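Local atomic coordinates of scyllo-inositol 2-dehydrogenase (NADP(+)) IolW (Bacillus subtilis subsp. subtilis, PDB entry 3GDO), a protein that catalyses the reversible NADPH-dependent reduction of scyllo-inosose to scyllo-inositol and cannot use NADH in place of NADPH. Residues Asp4-Gly9 / Lys308-Ile313; Val19-Leu24 / Leu68-Thr73; Met83-Ile86 / His91-Met94; Thr107-Ala112 / Val321-Gly326. One frame throughout, in Å; residues are numbered along the deposited sequence.

Interaction 1 (Asp4-Gly9 / Lys308-Ile313); sequences DTIKVG and KIAESI
No ring, amide or carboxylate enters the contact of I6 with A310 and I313: it is made by aliphatic carbons alone, so there are no faces or edges to fill. I6 belongs to the first strand of the Rossmann fold and directs its CB toward helix 303-315, with the delta methyl doing most of the touching. CD1 of I6 lies 3.6 Å from CA of A310 and 3.8 Å from CB of A310, resting on the helix main chain as much as on a side chain, an approach that the small alanine permits. About one turn later I313 reaches back tip to tip, and CD1 of I6 stands 3.9 Å from CD1 of I313. The reach of I6 comes from its torsions: CG1 is anti to the carbonyl carbon (chi1 -62°) and the chain runs on extended (chi2 176°), which carries CD1 well clear of the strand. The other branch stays further back, where CG2 of I6 still meets CD1 of I313 at 4.0 Å. No hydrogen bond joins the two segments directly, although the carbonyl O of D4 is hydrogen-bonded to NH2 of R314, the next residue of the helix. Helix 303-315 lies against the parallel sheet across several strands: A310 also touches Y31 of strand 31-37, I309 and I313 both rest on L68 of strand 68-71, and in strand 91-95 I309 touches V93 and I313 touches H91.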
loop_
_atom_site.group_PDB
_atom_site.type_symbol
_atom_site.label_atom_id
_atom_site.label_comp_id
_atom_site.label_asym_id
_atom_site.label_seq_id
_atom_site.Cartn_x
_atom_site.Cartn_y
_atom_site.Cartn_z
ATOM N N ASP B 4 -43.384 11.565 -22.051
ATOM C CA ASP B 4 -42.582 10.415 -21.648
ATOM C C ASP B 4 -41.652 10.607 -20.426
ATOM O O ASP B 4 -40.901 9.685 -20.085
ATOM C CB ASP B 4 -41.828 9.838 -22.860
ATOM C CG ASP B 4 -42.780 9.343 -23.955
ATOM O OD1 ASP B 4 -43.975 9.151 -23.628
ATOM O OD2 ASP B 4 -42.338 9.169 -25.118
ATOM N N THR B 5 -41.718 11.755 -19.755
ATOM C CA THR B 5 -40.864 11.952 -18.579
ATOM C C THR B 5 -41.115 10.859 -17.561
ATOM O O THR B 5 -42.253 10.420 -17.346
ATOM C CB THR B 5 -41.036 13.344 -17.902
ATOM O OG1 THR B 5 -42.419 13.570 -17.574
ATOM C CG2 THR B 5 -40.544 14.441 -18.800
ATOM N N ILE B 6 -40.035 10.411 -16.941
ATOM C CA ILE B 6 -40.129 9.418 -15.892
ATOM C C ILE B 6 -40.492 10.167 -14.620
ATOM O O ILE B 6 -39.794 11.124 -14.238
ATOM C CB ILE B 6 -38.787 8.630 -15.765
ATOM C CG1 ILE B 6 -38.507 7.878 -17.084
ATOM C CG2 ILE B 6 -38.819 7.687 -14.581
ATOM C CD1 ILE B 6 -37.202 7.152 -17.132
ATOM N N LYS B 7 -41.586 9.746 -13.988
ATOM C CA LYS B 7 -42.120 10.400 -12.798
ATOM C C LYS B 7 -41.396 9.856 -11.595
ATOM O O LYS B 7 -41.496 8.681 -11.282
ATOM C CB LYS B 7 -43.652 10.165 -12.631
ATOM C CG LYS B 7 -44.544 10.580 -13.818
ATOM C CD LYS B 7 -44.155 11.955 -14.348
ATOM C CE LYS B 7 -45.116 12.397 -15.477
ATOM N NZ LYS B 7 -44.687 11.850 -16.790
ATOM N N VAL B 8 -40.713 10.739 -10.887
ATOM C CA VAL B 8 -39.845 10.319 -9.778
ATOM C C VAL B 8 -40.418 10.721 -8.434
ATOM O O VAL B 8 -40.928 11.823 -8.287
ATOM C CB VAL B 8 -38.437 10.946 -9.950
ATOM C CG1 VAL B 8 -37.482 10.549 -8.794
ATOM C CG2 VAL B 8 -37.878 10.582 -11.338
ATOM N N GLY B 9 -40.325 9.811 -7.469
ATOM C CA GLY B 9 -40.504 10.130 -6.053
ATOM C C GLY B 9 -39.176 9.965 -5.304
ATOM O O GLY B 9 -38.513 8.913 -5.416
ATOM N N LYS B 308 -28.639 6.264 -18.135
ATOM C CA LYS B 308 -28.737 4.821 -18.309
ATOM C C LYS B 308 -29.950 4.217 -17.605
ATOM O O LYS B 308 -30.621 3.363 -18.188
ATOM C CB LYS B 308 -27.439 4.108 -17.932
ATOM C CG LYS B 308 -26.550 3.774 -19.132
ATOM C CD LYS B 308 -25.067 4.115 -18.896
ATOM C CE LYS B 308 -24.145 3.081 -19.567
ATOM N NZ LYS B 308 -24.363 2.899 -21.037
ATOM N N ILE B 309 -30.238 4.655 -16.378
ATOM C CA ILE B 309 -31.438 4.224 -15.682
ATOM C C ILE B 309 -32.703 4.537 -16.541
ATOM O O ILE B 309 -33.591 3.708 -16.668
ATOM C CB ILE B 309 -31.571 4.893 -14.263
ATOM C CG1 ILE B 309 -30.521 4.352 -13.275
ATOM C CG2 ILE B 309 -33.014 4.746 -13.684
ATOM C CD1 ILE B 309 -30.819 2.957 -12.678
ATOM N N ALA B 310 -32.760 5.733 -17.109
ATOM C CA ALA B 310 -33.843 6.111 -18.003
ATOM C C ALA B 310 -33.961 5.140 -19.199
ATOM O O ALA B 310 -35.077 4.728 -19.572
ATOM C CB ALA B 310 -33.674 7.545 -18.467
ATOM N N GLU B 311 -32.823 4.736 -19.761
ATOM C CA GLU B 311 -32.811 3.739 -20.858
ATOM C C GLU B 311 -33.219 2.331 -20.425
ATOM O O GLU B 311 -33.843 1.620 -21.221
ATOM C CB GLU B 311 -31.515 3.795 -21.682
ATOM C CG GLU B 311 -31.372 5.178 -22.366
ATOM C CD GLU B 311 -30.050 5.438 -23.083
ATOM O OE1 GLU B 311 -29.077 4.694 -22.859
ATOM O OE2 GLU B 311 -29.983 6.421 -23.879
ATOM N N SER B 312 -32.934 1.930 -19.176
ATOM C CA SER B 312 -33.468 0.668 -18.659
ATOM C C SER B 312 -34.988 0.694 -18.500
ATOM O O SER B 312 -35.656 -0.278 -18.822
ATOM C CB SER B 312 -32.862 0.283 -17.308
ATOM O OG SER B 312 -31.456 0.127 -17.420
ATOM N N ILE B 313 -35.513 1.789 -17.961
ATOM C CA ILE B 313 -36.944 1.905 -17.677
ATOM C C ILE B 313 -37.792 1.895 -18.972
ATOM O O ILE B 313 -38.758 1.128 -19.075
ATOM C CB ILE B 313 -37.254 3.179 -16.809
ATOM C CG1 ILE B 313 -36.734 2.967 -15.368
ATOM C CG2 ILE B 313 -38.747 3.464 -16.780
ATOM C CD1 ILE B 313 -36.666 4.273 -14.519
#

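Interaction 2 (Val19-Leu24 / Leu68-Thr73); sequences VFHGPL and LVIVTT
The Rossmann fold supplies both partners here: H21 lies on helix 15-26, which follows strand 6-11, and I70 and T72 lie on or just beyond strand 68-71, the neighbour of that first strand. G12 and G14 precede the helix and G17 falls in its first turn, a spacing consistent with a Rossmann-type dinucleotide-binding turn. The helix is irregular at this point, with a wide pi-type turn over 19-21 and a kink at P23 and L24. CB of H21 points toward the strand, and I70 sets its CG2 methyl over one ring face in a CH-pi contact. CG2 of I70 is 4.0 Å from the centroid of the H21 ring, 23° off the normal and displaced toward the rim. In I70, CG1 sits beside the backbone N (chi1 -40°), which leaves CG2, anti to that N, as the branch over the ring. Both ring nitrogens are satisfied, ND1 by the hydroxyl of Y306 and NE2 by the carboxylate of E95, and these two bonds fix how the imidazole is turned. Replacing the histidine by an alanine is likely to leave Y306 and E95 without the partner they share and to open a gap over CG2 of I70. T72 bonds through OG1 to the carbonyl of L11 and slides past the histidine, bringing its CG2 to 4.1 Å from CD2 of H21.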
loop_
_atom_site.group_PDB
_atom_site.type_symbol
_atom_site.label_atom_id
_atom_site.label_comp_id
_atom_site.label_asym_id
_atom_site.label_seq_id
_atom_site.Cartn_x
_atom_site.Cartn_y
_atom_site.Cartn_z
ATOM N N VAL B 19 -28.595 17.274 -2.455
ATOM C CA VAL B 19 -27.293 17.652 -3.031
ATOM C C VAL B 19 -26.822 16.637 -4.071
ATOM O O VAL B 19 -26.372 17.015 -5.142
ATOM C CB VAL B 19 -26.194 17.866 -1.932
ATOM C CG1 VAL B 19 -24.857 18.239 -2.574
ATOM C CG2 VAL B 19 -26.624 18.976 -0.933
ATOM N N PHE B 20 -26.911 15.354 -3.761
ATOM C CA PHE B 20 -26.308 14.325 -4.671
ATOM C C PHE B 20 -27.249 13.796 -5.778
ATOM O O PHE B 20 -26.772 13.332 -6.811
ATOM C CB PHE B 20 -25.651 13.172 -3.889
ATOM C CG PHE B 20 -24.578 13.636 -2.872
ATOM C CD1 PHE B 20 -23.693 14.683 -3.173
ATOM C CD2 PHE B 20 -24.468 13.011 -1.631
ATOM C CE1 PHE B 20 -22.708 15.123 -2.235
ATOM C CE2 PHE B 20 -23.500 13.435 -0.673
ATOM C CZ PHE B 20 -22.617 14.486 -0.975
ATOM N N HIS B 21 -28.569 13.880 -5.578
ATOM C CA HIS B 21 -29.511 13.298 -6.550
ATOM C C HIS B 21 -30.357 14.334 -7.251
ATOM O O HIS B 21 -30.399 14.394 -8.493
ATOM C CB HIS B 21 -30.381 12.216 -5.880
ATOM C CG HIS B 21 -29.605 10.992 -5.499
ATOM N ND1 HIS B 21 -29.458 9.908 -6.341
ATOM C CD2 HIS B 21 -28.912 10.689 -4.367
ATOM C CE1 HIS B 21 -28.736 8.975 -5.733
ATOM N NE2 HIS B 21 -28.373 9.435 -4.541
ATOM N N GLY B 22 -31.034 15.144 -6.444
ATOM C CA GLY B 22 -31.898 16.211 -6.900
ATOM C C GLY B 22 -31.347 17.059 -8.011
ATOM O O GLY B 22 -31.986 17.166 -9.048
ATOM N N PRO B 23 -30.158 17.669 -7.809
ATOM C CA PRO B 23 -29.598 18.546 -8.824
ATOM C C PRO B 23 -29.295 17.821 -10.137
ATOM O O PRO B 23 -29.336 18.437 -11.202
ATOM C CB PRO B 23 -28.291 19.021 -8.175
ATOM C CG PRO B 23 -28.536 18.981 -6.756
ATOM C CD PRO B 23 -29.445 17.812 -6.524
ATOM N N LEU B 24 -28.955 16.537 -10.073
ATOM C CA LEU B 24 -28.644 15.791 -11.295
ATOM C C LEU B 24 -29.941 15.471 -12.061
ATOM O O LEU B 24 -30.023 15.647 -13.287
ATOM C CB LEU B 24 -27.893 14.508 -10.957
ATOM C CG LEU B 24 -26.540 14.680 -10.253
ATOM C CD1 LEU B 24 -25.866 13.349 -10.020
ATOM C CD2 LEU B 24 -25.626 15.617 -11.047
ATOM N N LEU B 68 -40.434 5.641 -10.657
ATOM C CA LEU B 68 -39.112 5.424 -10.016
ATOM C C LEU B 68 -39.052 6.119 -8.645
ATOM O O LEU B 68 -39.409 7.297 -8.533
ATOM C CB LEU B 68 -37.967 5.927 -10.920
ATOM C CG LEU B 68 -36.521 5.848 -10.382
ATOM C CD1 LEU B 68 -36.054 4.437 -10.192
ATOM C CD2 LEU B 68 -35.571 6.582 -11.307
ATOM N N VAL B 69 -38.643 5.359 -7.627
ATOM C CA VAL B 69 -38.381 5.888 -6.280
ATOM C C VAL B 69 -36.847 5.888 -6.040
ATOM O O VAL B 69 -36.166 4.868 -6.293
ATOM C CB VAL B 69 -39.062 5.025 -5.200
ATOM C CG1 VAL B 69 -38.798 5.586 -3.796
ATOM C CG2 VAL B 69 -40.568 4.965 -5.435
ATOM N N ILE B 70 -36.319 7.033 -5.592
ATOM C CA ILE B 70 -34.922 7.120 -5.083
ATOM C C ILE B 70 -34.905 6.992 -3.557
ATOM O O ILE B 70 -35.532 7.770 -2.847
ATOM C CB ILE B 70 -34.262 8.433 -5.500
ATOM C CG1 ILE B 70 -34.647 8.806 -6.940
ATOM C CG2 ILE B 70 -32.739 8.391 -5.258
ATOM C CD1 ILE B 70 -34.059 7.912 -8.055
ATOM N N VAL B 71 -34.259 5.967 -3.044
ATOM C CA VAL B 71 -34.253 5.793 -1.604
ATOM C C VAL B 71 -32.978 6.419 -0.982
ATOM O O VAL B 71 -31.870 5.944 -1.186
ATOM C CB VAL B 71 -34.446 4.336 -1.193
ATOM C CG1 VAL B 71 -34.514 4.226 0.320
ATOM C CG2 VAL B 71 -35.753 3.794 -1.813
ATOM N N THR B 72 -33.165 7.531 -0.282
ATOM C CA THR B 72 -32.072 8.121 0.472
ATOM C C THR B 72 -32.353 8.132 2.002
ATOM O O THR B 72 -31.655 8.787 2.735
ATOM C CB THR B 72 -31.745 9.540 -0.023
ATOM O OG1 THR B 72 -32.721 10.430 0.492
ATOM C CG2 THR B 72 -31.675 9.617 -1.592
ATOM N N THR B 73 -33.352 7.413 2.486
ATOM C CA THR B 73 -33.612 7.434 3.922
ATOM C C THR B 73 -32.429 6.778 4.660
ATOM O O THR B 73 -31.647 6.066 4.020
ATOM C CB THR B 73 -34.971 6.805 4.285
ATOM O OG1 THR B 73 -35.115 5.566 3.600
ATOM C CG2 THR B 73 -36.119 7.741 3.866
#

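Interaction 3 (Met83-Ile86 / His91-Met94); sequences MACI and HVVM
C85 and V92 point their CB atoms at each other between helix 78-87 and strand 91-95, and nearly all of the contact follows from that facing arrangement. CB of C85 comes to 3.4 Å from CG2 of V92, tighter than ordinary carbon-carbon packing, so the fit is close at this point. The methylene, not the sulfur, does the touching. With SG anti to the carbonyl carbon (chi1 -70°), the sulfur swings off to one side of the line joining CB of C85 to CG2 of V92 and leaves the methylene to face the valine. On the strand, V92 has CG1 anti to its backbone N (chi1 173°), which places CG2 as the branch that meets the helix. I86 contributes at the margin: its backbone N is 4.5 Å from CG2 of V92, and its side chain passes beside the same methyl without pressing on it. The main chains stay apart, with 7.0 Å between the CA atoms of C85 and V92, and no hydrogen bond crosses. These are the helix and second strand of a beta-alpha-beta crossover that starts at strand 68-71. Strand 91-95 is hydrogen-bonded through its backbone to that strand on one side and to strand 119-122 on the other; helix 102-115 packs beside helix 78-87 through M83 and I86, while H91 and V93 meet helix 303-315.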
loop_
_atom_site.group_PDB
_atom_site.type_symbol
_atom_site.label_atom_id
_atom_site.label_comp_id
_atom_site.label_asym_id
_atom_site.label_seq_id
_atom_site.Cartn_x
_atom_site.Cartn_y
_atom_site.Cartn_z
ATOM N N MET B 83 -38.305 -2.398 0.171
ATOM C CA MET B 83 -39.216 -3.517 0.025
ATOM C C MET B 83 -40.615 -3.002 -0.295
ATOM O O MET B 83 -41.238 -3.472 -1.254
ATOM C CB MET B 83 -39.242 -4.410 1.270
ATOM C CG MET B 83 -39.974 -5.766 0.996
ATOM S SD MET B 83 -39.384 -6.686 -0.441
ATOM C CE MET B 83 -38.711 -8.088 0.473
ATOM N N ALA B 84 -41.077 -2.024 0.488
ATOM C CA ALA B 84 -42.364 -1.380 0.287
ATOM C C ALA B 84 -42.498 -0.846 -1.128
ATOM O O ALA B 84 -43.558 -0.967 -1.745
ATOM C CB ALA B 84 -42.548 -0.256 1.290
ATOM N N CYS B 85 -41.428 -0.266 -1.666
ATOM C CA CYS B 85 -41.499 0.245 -3.038
ATOM C C CYS B 85 -41.588 -0.884 -4.043
ATOM O O CYS B 85 -42.349 -0.802 -5.028
ATOM C CB CYS B 85 -40.300 1.107 -3.367
ATOM S SG CYS B 85 -40.299 2.663 -2.492
ATOM N N ILE B 86 -40.792 -1.924 -3.802
ATOM C CA ILE B 86 -40.811 -3.108 -4.637
ATOM C C ILE B 86 -42.218 -3.739 -4.588
ATOM O O ILE B 86 -42.797 -3.994 -5.629
ATOM C CB ILE B 86 -39.714 -4.127 -4.252
ATOM C CG1 ILE B 86 -38.317 -3.595 -4.589
ATOM C CG2 ILE B 86 -39.889 -5.456 -5.020
ATOM C CD1 ILE B 86 -37.216 -4.369 -3.869
ATOM N N HIS B 91 -39.964 0.784 -9.640
ATOM C CA HIS B 91 -38.492 0.730 -9.882
ATOM C C HIS B 91 -37.806 1.504 -8.744
ATOM O O HIS B 91 -38.382 2.490 -8.246
ATOM C CB HIS B 91 -38.118 1.389 -11.215
ATOM C CG HIS B 91 -38.797 0.782 -12.407
ATOM N ND1 HIS B 91 -38.860 -0.582 -12.618
ATOM C CD2 HIS B 91 -39.423 1.356 -13.468
ATOM C CE1 HIS B 91 -39.513 -0.826 -13.744
ATOM N NE2 HIS B 91 -39.871 0.333 -14.274
ATOM N N VAL B 92 -36.610 1.063 -8.328
ATOM C CA VAL B 92 -35.935 1.625 -7.130
ATOM C C VAL B 92 -34.434 1.782 -7.391
ATOM O O VAL B 92 -33.779 0.857 -7.918
ATOM C CB VAL B 92 -36.160 0.766 -5.854
ATOM C CG1 VAL B 92 -35.311 1.267 -4.652
ATOM C CG2 VAL B 92 -37.621 0.775 -5.441
ATOM N N VAL B 93 -33.944 2.987 -7.092
ATOM C CA VAL B 93 -32.501 3.290 -6.939
ATOM C C VAL B 93 -32.185 3.421 -5.438
ATOM O O VAL B 93 -32.795 4.235 -4.744
ATOM C CB VAL B 93 -32.100 4.600 -7.659
ATOM C CG1 VAL B 93 -30.624 5.068 -7.255
ATOM C CG2 VAL B 93 -32.261 4.475 -9.202
ATOM N N MET B 94 -31.242 2.609 -4.957
ATOM C CA MET B 94 -30.830 2.578 -3.541
ATOM C C MET B 94 -29.461 3.253 -3.439
ATOM O O MET B 94 -28.662 3.176 -4.376
ATOM C CB MET B 94 -30.639 1.129 -3.037
ATOM C CG MET B 94 -31.742 0.095 -3.302
ATOM S SD MET B 94 -31.432 -1.541 -2.582
ATOM C CE MET B 94 -31.548 -1.261 -0.846
#

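Interaction 4 (Thr107-Ala112 / Val321-Gly326); sequences TLKRAA and VTAEEG
K109 and A323 bring their CA atoms to 6.1 Å where helix 102-115 of the Rossmann fold meets the first turn of helix 323-342, a turn opened by a capping box of T322 and E325. The aliphatic part of the lysine makes the contact. Its CG, anti to the backbone N (chi1 -166°), lies 3.7 Å from CB of A323, and CD follows over the same methyl. The chain then bends at chi3 and chi4 and crosses E324 obliquely, with CE of K109 3.5 Å from OE1 of E324. The charged ends stop short of a salt bridge: NZ of K109 is 4.2 Å from OE1 of E324. Each has another mate, since NZ forms a salt bridge with D113, one turn along its own helix, and OE2 of E324 one with R331. A serine in place of K109 would probably leave D113 without its lysine and uncover the A323 methyl. A323 also touches L119 of strand 119-122. In the capping box, N of E325 donates to OG1 of T322 at 3.2 Å, and N of T322 returns a bond to OE1 of E325 at 3.0 Å, arriving from above the carboxylate plane.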
loop_
_atom_site.group_PDB
_atom_site.type_symbol
_atom_site.label_atom_id
_atom_site.label_comp_id
_atom_site.label_asym_id
_atom_site.label_seq_id
_atom_site.Cartn_x
_atom_site.Cartn_y
_atom_site.Cartn_z
ATOM N N THR B 107 -32.535 -10.995 -0.707
ATOM C CA THR B 107 -33.970 -10.906 -0.446
ATOM C C THR B 107 -34.616 -9.810 -1.269
ATOM O O THR B 107 -35.676 -10.045 -1.862
ATOM C CB THR B 107 -34.275 -10.738 1.036
ATOM O OG1 THR B 107 -33.699 -11.845 1.724
ATOM C CG2 THR B 107 -35.799 -10.735 1.319
ATOM N N LEU B 108 -33.977 -8.635 -1.337
ATOM C CA LEU B 108 -34.543 -7.546 -2.138
ATOM C C LEU B 108 -34.487 -7.894 -3.590
ATOM O O LEU B 108 -35.425 -7.594 -4.338
ATOM C CB LEU B 108 -33.855 -6.182 -1.898
ATOM C CG LEU B 108 -33.864 -5.635 -0.470
ATOM C CD1 LEU B 108 -32.968 -4.347 -0.332
ATOM C CD2 LEU B 108 -35.278 -5.377 0.039
ATOM N N LYS B 109 -33.382 -8.508 -4.010
ATOM C CA LYS B 109 -33.236 -8.860 -5.415
ATOM C C LYS B 109 -34.335 -9.853 -5.845
ATOM O O LYS B 109 -34.867 -9.754 -6.938
ATOM C CB LYS B 109 -31.856 -9.466 -5.724
ATOM C CG LYS B 109 -31.556 -9.522 -7.223
ATOM C CD LYS B 109 -30.234 -10.222 -7.496
ATOM C CE LYS B 109 -30.363 -11.740 -7.372
ATOM N NZ LYS B 109 -30.878 -12.263 -8.685
ATOM N N ARG B 110 -34.633 -10.819 -4.992
ATOM C CA ARG B 110 -35.591 -11.860 -5.374
ATOM C C ARG B 110 -36.999 -11.262 -5.421
ATOM O O ARG B 110 -37.740 -11.517 -6.366
ATOM C CB ARG B 110 -35.486 -13.086 -4.472
ATOM C CG ARG B 110 -34.538 -14.113 -5.062
ATOM C CD ARG B 110 -34.414 -15.343 -4.179
ATOM N NE ARG B 110 -33.425 -15.157 -3.118
ATOM C CZ ARG B 110 -33.707 -14.856 -1.847
ATOM N NH1 ARG B 110 -32.716 -14.726 -0.969
ATOM N NH2 ARG B 110 -34.968 -14.688 -1.449
ATOM N N ALA B 111 -37.320 -10.402 -4.450
ATOM C CA ALA B 111 -38.587 -9.698 -4.451
ATOM C C ALA B 111 -38.777 -8.826 -5.704
ATOM O O ALA B 111 -39.874 -8.841 -6.288
ATOM C CB ALA B 111 -38.764 -8.921 -3.174
ATOM N N ALA B 112 -37.730 -8.109 -6.142
ATOM C CA ALA B 112 -37.775 -7.306 -7.392
ATOM C C ALA B 112 -37.934 -8.134 -8.667
ATOM O O ALA B 112 -38.672 -7.750 -9.583
ATOM C CB ALA B 112 -36.533 -6.414 -7.536
ATOM N N VAL B 321 -25.919 -0.241 -12.959
ATOM C CA VAL B 321 -25.400 -1.026 -11.836
ATOM C C VAL B 321 -26.535 -1.982 -11.510
ATOM O O VAL B 321 -27.672 -1.542 -11.441
ATOM C CB VAL B 321 -25.101 -0.137 -10.577
ATOM C CG1 VAL B 321 -24.567 -0.987 -9.456
ATOM C CG2 VAL B 321 -24.118 1.083 -10.892
ATOM N N THR B 322 -26.252 -3.258 -11.249
ATOM C CA THR B 322 -27.316 -4.232 -11.012
ATOM C C THR B 322 -27.354 -4.611 -9.541
ATOM O O THR B 322 -26.396 -4.392 -8.829
ATOM C CB THR B 322 -27.066 -5.568 -11.814
ATOM O OG1 THR B 322 -25.872 -6.195 -11.333
ATOM C CG2 THR B 322 -26.933 -5.315 -13.355
ATOM N N ALA B 323 -28.444 -5.235 -9.103
ATOM C CA ALA B 323 -28.605 -5.638 -7.731
ATOM C C ALA B 323 -27.530 -6.634 -7.334
ATOM O O ALA B 323 -26.988 -6.531 -6.223
ATOM C CB ALA B 323 -30.012 -6.209 -7.470
ATOM N N GLU B 324 -27.258 -7.588 -8.227
ATOM C CA GLU B 324 -26.183 -8.577 -8.083
ATOM C C GLU B 324 -24.807 -7.944 -7.814
ATOM O O GLU B 324 -24.079 -8.406 -6.944
ATOM C CB GLU B 324 -26.072 -9.427 -9.367
ATOM C CG GLU B 324 -25.311 -10.740 -9.209
ATOM C CD GLU B 324 -25.635 -11.494 -7.890
ATOM O OE1 GLU B 324 -26.846 -11.718 -7.528
ATOM O OE2 GLU B 324 -24.656 -11.837 -7.183
ATOM N N GLU B 325 -24.451 -6.936 -8.608
ATOM C CA GLU B 325 -23.184 -6.233 -8.415
ATOM C C GLU B 325 -23.170 -5.527 -7.039
ATOM O O GLU B 325 -22.198 -5.650 -6.302
ATOM C CB GLU B 325 -22.929 -5.261 -9.561
ATOM C CG GLU B 325 -22.673 -5.958 -10.905
ATOM C CD GLU B 325 -22.872 -4.982 -12.045
ATOM O OE1 GLU B 325 -23.302 -3.826 -11.774
ATOM O OE2 GLU B 325 -22.602 -5.340 -13.200
ATOM N N GLY B 326 -24.289 -4.888 -6.673
ATOM C CA GLY B 326 -24.468 -4.315 -5.338
ATOM C C GLY B 326 -24.257 -5.345 -4.248
ATOM O O GLY B 326 -23.510 -5.117 -3.287
#

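Three of the contacts meet at one parallel sheet. Strand 68-71 joins interactions 1 and 2 through a probable backbone hydrogen bond from G9 N to L68 O (2.9 Å), and interactions 2 and 3 through another from V71 N to V93 O (2.8 Å). Interaction 3 packs against interaction 4, whose centre is about 10 Å away, where CE of M94 touches CD1 of L108 at 3.4 Å. Interactions 1 and 4 use successive helices, 303-315 and 323-342, to bring late parts of the chain back onto the Rossmann fold. Interaction 2 borders the glycines G12, G14 and G17, probably the dinucleotide-binding turn, which T72 touches; interaction 4 is about 19 Å from interaction 2, centre to centre.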